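Local coordinates for iron-sulfur cluster co-chaperone protein HscB (Homo sapiens, PDB 3BVO) that acts as a co-chaperone in mitochondrial iron-sulfur cluster assembly, working with ISCU and HSPA9 in an iron-sulfur transfer complex, at residues C13-G18 and P31-L36; Q37-T42 and K86-K91. All blocks are in the same frame, centred on the assembly; numbering follows the deposited sequence.

How the contacts relate
Read from the N terminus, the chain first forms contact 1, where 13-18 and 31-36 come together round a zinc ion and close a short loop without helix or strand. Contact 2 opens at the very next residue: 37-42 runs on as a loop and lies against 86-91, closing a much longer excursion that includes helices 45-48 and 59-73. The two loops thus follow in series, neither nested nor crossed. The centres of the two contacts lie about 13 Å apart, and they touch directly, with Trp14 and Leu36 of contact 1 packing on Phe88 of contact 2. Together they fasten the metal-binding module to helix 83-104 of the J domain.

Contact 1: residues C13-G18 and P31-L36; sequences CWNCGG and PQCRAL. With ZN (zinc ion), chain C.
Cys13 and Cys16 face Cys33 across a zinc ion, and metal coordination dominates the meeting of these two segments. Each sulfur lies 2.3 Å from the zinc, whether Cys13 SG, Cys16 SG or Cys33 SG, and Cys30, just ahead of 31-36, gives the fourth thiolate. The torsions differ from one ligand to the next: Cys13 carries SG anti to its own N (chi1 164°), whereas Cys16 holds SG anti to its carbonyl carbon, and these settings let both sulfurs of one short turn converge on the same ion.

Hydrogen bonds to sulfur form a second layer. Cys13 SG accepts from Asn15 N at 3.1 Å and from Cys16 N at 3.2 Å, the latter nearly straight at 171°. Two N-H donors on one thiolate would be expected to draw off part of its negative charge, and they tie the turn back onto its own ligand.

Away from the zinc, the indole of Trp14 supplies the hydrogen bond between the segments. The Trp14 NE1 N-H donates to Leu36 O at 3.0 Å; the oxygen lies at the ring edge, close to the indole plane, while the nitrogen stands above the carbonyl plane.

Van der Waals packing completes the meeting. Trp14 CZ2 makes an apolar contact with the Ala35 methyl, and Asn15 CB lies against Cys33 SG. At the other end the extended Gln32 chain brings OE1 to 3.6 Å from Gly18 CA. Trp14 also meets Phe88 of helix 83-104 edge-to-face. Two CxxC pairs, Cys13/Cys16 and Cys30/Cys33, clasping one zinc, make this the tetracysteine metal-binding domain of human HscB.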
# COMPACT_ATOMS: atom_id res chain seq x y z
N CYS A 13 -22.74 2.08 20.39
CA CYS A 13 -21.61 2.68 21.10
C CYS A 13 -21.29 1.93 22.39
O CYS A 13 -22.20 1.55 23.12
CB CYS A 13 -21.89 4.13 21.41
SG CYS A 13 -20.80 4.79 22.65
N TRP A 14 -20.01 1.75 22.66
CA TRP A 14 -19.56 0.98 23.83
C TRP A 14 -19.81 1.70 25.14
O TRP A 14 -19.79 1.08 26.21
CB TRP A 14 -18.09 0.57 23.70
CG TRP A 14 -17.12 1.71 23.78
CD1 TRP A 14 -16.59 2.43 22.73
CD2 TRP A 14 -16.54 2.27 24.98
NE1 TRP A 14 -15.72 3.40 23.20
CE2 TRP A 14 -15.67 3.33 24.57
CE3 TRP A 14 -16.67 1.99 26.35
CZ2 TRP A 14 -14.94 4.09 25.49
CZ3 TRP A 14 -15.94 2.75 27.26
CH2 TRP A 14 -15.09 3.79 26.83
N ASN A 15 -20.05 3.02 25.07
CA ASN A 15 -20.36 3.82 26.24
C ASN A 15 -21.85 4.08 26.44
O ASN A 15 -22.36 3.84 27.52
CB ASN A 15 -19.59 5.14 26.21
CG ASN A 15 -19.14 5.59 27.59
OD1 ASN A 15 -19.19 4.83 28.56
ND2 ASN A 15 -18.68 6.84 27.69
N CYS A 16 -22.53 4.57 25.39
CA CYS A 16 -23.96 4.89 25.46
C CYS A 16 -24.82 3.69 25.15
O CYS A 16 -25.78 3.39 25.85
CB CYS A 16 -24.37 5.93 24.41
SG CYS A 16 -23.44 7.41 24.27
N GLY A 17 -24.49 3.02 24.05
CA GLY A 17 -25.44 2.15 23.39
C GLY A 17 -26.09 2.94 22.26
O GLY A 17 -27.04 2.46 21.63
N GLY A 18 -25.58 4.14 22.02
CA GLY A 18 -26.05 5.02 20.95
C GLY A 18 -25.88 4.34 19.60
O GLY A 18 -24.82 3.81 19.31
N PRO A 31 -21.39 10.75 18.54
CA PRO A 31 -22.00 12.08 18.63
C PRO A 31 -22.69 12.36 19.97
O PRO A 31 -22.95 13.53 20.29
CB PRO A 31 -23.02 12.09 17.47
CG PRO A 31 -23.23 10.68 17.11
CD PRO A 31 -21.97 9.94 17.46
N GLN A 32 -22.96 11.30 20.73
CA GLN A 32 -23.78 11.40 21.93
C GLN A 32 -22.97 11.57 23.18
O GLN A 32 -23.43 12.21 24.13
CB GLN A 32 -24.69 10.18 22.07
CG GLN A 32 -25.68 10.00 20.93
CD GLN A 32 -26.77 8.98 21.24
OE1 GLN A 32 -26.75 8.33 22.29
NE2 GLN A 32 -27.72 8.83 20.32
N CYS A 33 -21.76 10.99 23.19
CA CYS A 33 -20.91 10.97 24.39
C CYS A 33 -19.41 11.30 24.15
O CYS A 33 -18.62 11.36 25.10
CB CYS A 33 -21.06 9.62 25.12
SG CYS A 33 -20.20 8.25 24.34
N ARG A 34 -19.05 11.51 22.89
CA ARG A 34 -17.72 11.98 22.49
C ARG A 34 -16.62 10.91 22.59
O ARG A 34 -15.46 11.19 22.30
CB ARG A 34 -17.34 13.25 23.25
CG ARG A 34 -16.55 14.28 22.44
CD ARG A 34 -16.27 15.50 23.29
NE ARG A 34 -15.02 16.16 22.93
CZ ARG A 34 -14.89 17.46 22.67
NH1 ARG A 34 -15.93 18.27 22.75
NH2 ARG A 34 -13.70 17.95 22.34
N ALA A 35 -17.00 9.69 22.98
CA ALA A 35 -16.07 8.56 23.14
C ALA A 35 -15.52 8.06 21.80
O ALA A 35 -16.22 8.07 20.78
CB ALA A 35 -16.75 7.44 23.88
N LEU A 36 -14.26 7.63 21.80
CA LEU A 36 -13.63 7.13 20.58
C LEU A 36 -14.13 5.73 20.33
O LEU A 36 -14.06 4.88 21.21
CB LEU A 36 -12.10 7.13 20.70
CG LEU A 36 -11.32 6.68 19.45
CD1 LEU A 36 -10.90 7.86 18.60
CD2 LEU A 36 -10.10 5.89 19.82
ZN ZN C . -21.56 6.95 22.99

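Contact 2: residues Q37-T42 and K86-K91; sequences QAPDPT and KDFSEK
Ala38 and Pro39 lay a loop against one flank of helix 83-104 in an apolar surface contact, carried chiefly by the Phe88 ring. The Ala38 methyl stands over one face of that ring in a CH-pi contact, CB lying 4.0 Å from the Phe88 centroid and 24° off the ring normal. Ala38 CA sits above the same face, over its centre, so backbone and methyl together lie over that one face. CG anti to the carbonyl carbon and beside the backbone N (chi1 -66°) carries the Phe88 ring out to meet Ala38. Farther along the helix, Pro39 CG meets Lys91 CB at 4.1 Å, the two side chains crossing at about a right angle; the lysine touches with its root, and its extended chain leads the amine away from the loop. With Phe88 replaced by an alanine, the Ala38 methyl is likely to lose the ring face it rests on, and the loop would be held less firmly to the helix. The loop is tied to the same helix where Gln37 O accepts from His92 NE2, Pro39 also touches His92 and Leu95, and Ser89, facing away from the loop, bonds through OG to Val73 O at the end of helix 59-73.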
# COMPACT_ATOMS: atom_id res chain seq x y z
N GLN A 37 -14.62 5.49 19.12
CA GLN A 37 -15.29 4.23 18.81
C GLN A 37 -14.32 3.17 18.32
O GLN A 37 -13.21 3.48 17.90
CB GLN A 37 -16.39 4.46 17.77
CG GLN A 37 -17.37 5.54 18.14
CD GLN A 37 -18.17 5.17 19.37
OE1 GLN A 37 -19.06 4.34 19.30
NE2 GLN A 37 -17.85 5.80 20.50
N ALA A 38 -14.76 1.91 18.40
CA ALA A 38 -14.02 0.80 17.82
C ALA A 38 -13.92 1.00 16.30
O ALA A 38 -14.88 1.41 15.65
CB ALA A 38 -14.68 -0.51 18.16
N PRO A 39 -12.74 0.73 15.71
CA PRO A 39 -12.62 0.97 14.28
C PRO A 39 -13.43 -0.05 13.48
O PRO A 39 -13.58 -1.19 13.90
CB PRO A 39 -11.13 0.80 14.01
CG PRO A 39 -10.47 0.76 15.37
CD PRO A 39 -11.48 0.23 16.30
N ASP A 40 -13.97 0.39 12.34
CA ASP A 40 -14.74 -0.50 11.48
C ASP A 40 -13.81 -1.45 10.72
O ASP A 40 -13.00 -1.01 9.90
CB ASP A 40 -15.63 0.31 10.52
CG ASP A 40 -16.36 -0.56 9.51
OD1 ASP A 40 -16.35 -1.80 9.62
OD2 ASP A 40 -16.95 0.01 8.57
N PRO A 41 -13.91 -2.76 11.01
CA PRO A 41 -13.06 -3.72 10.31
C PRO A 41 -13.33 -3.77 8.81
O PRO A 41 -12.42 -4.08 8.04
CB PRO A 41 -13.45 -5.06 10.95
CG PRO A 41 -14.81 -4.82 11.56
CD PRO A 41 -14.79 -3.39 12.00
N THR A 42 -14.55 -3.45 8.41
CA THR A 42 -14.96 -3.56 7.00
C THR A 42 -14.49 -2.40 6.13
O THR A 42 -14.51 -2.51 4.90
CB THR A 42 -16.48 -3.66 6.85
OG1 THR A 42 -17.08 -2.45 7.33
CG2 THR A 42 -17.02 -4.86 7.62
N LYS A 86 -7.67 4.10 25.21
CA LYS A 86 -6.28 3.76 24.89
C LYS A 86 -6.19 2.60 23.89
O LYS A 86 -5.50 2.70 22.87
CB LYS A 86 -5.51 3.41 26.16
CG LYS A 86 -5.02 4.60 26.96
CD LYS A 86 -4.40 4.12 28.26
CE LYS A 86 -3.97 5.29 29.12
NZ LYS A 86 -4.22 5.06 30.58
N ASP A 87 -6.89 1.51 24.20
CA ASP A 87 -7.02 0.38 23.30
C ASP A 87 -7.37 0.80 21.89
O ASP A 87 -6.58 0.58 20.97
CB ASP A 87 -8.10 -0.58 23.80
CG ASP A 87 -7.54 -1.93 24.14
OD1 ASP A 87 -7.04 -2.61 23.20
OD2 ASP A 87 -7.61 -2.31 25.35
N PHE A 88 -8.54 1.42 21.74
CA PHE A 88 -9.03 1.81 20.42
C PHE A 88 -8.14 2.83 19.73
O PHE A 88 -8.00 2.80 18.51
CB PHE A 88 -10.44 2.36 20.52
CG PHE A 88 -11.45 1.36 20.93
CD1 PHE A 88 -11.34 0.02 20.56
CD2 PHE A 88 -12.56 1.76 21.68
CE1 PHE A 88 -12.29 -0.90 20.95
CE2 PHE A 88 -13.52 0.83 22.07
CZ PHE A 88 -13.38 -0.50 21.70
N SER A 89 -7.56 3.74 20.52
CA SER A 89 -6.62 4.75 20.02
C SER A 89 -5.41 4.09 19.37
O SER A 89 -4.97 4.50 18.30
CB SER A 89 -6.19 5.68 21.15
OG SER A 89 -4.93 6.26 20.91
N GLU A 90 -4.90 3.05 20.03
CA GLU A 90 -3.82 2.22 19.50
C GLU A 90 -4.29 1.44 18.26
O GLU A 90 -3.59 1.41 17.23
CB GLU A 90 -3.31 1.28 20.61
CG GLU A 90 -2.52 0.06 20.15
CD GLU A 90 -1.06 0.36 19.90
OE1 GLU A 90 -0.75 1.03 18.90
OE2 GLU A 90 -0.23 -0.09 20.71
N LYS A 91 -5.47 0.82 18.34
CA LYS A 91 -5.96 0.07 17.18
C LYS A 91 -6.07 0.96 15.94
O LYS A 91 -5.38 0.69 14.95
CB LYS A 91 -7.26 -0.67 17.51
CG LYS A 91 -7.03 -1.84 18.46
CD LYS A 91 -8.23 -2.76 18.65
CE LYS A 91 -7.84 -3.95 19.54
NZ LYS A 91 -8.88 -5.02 19.58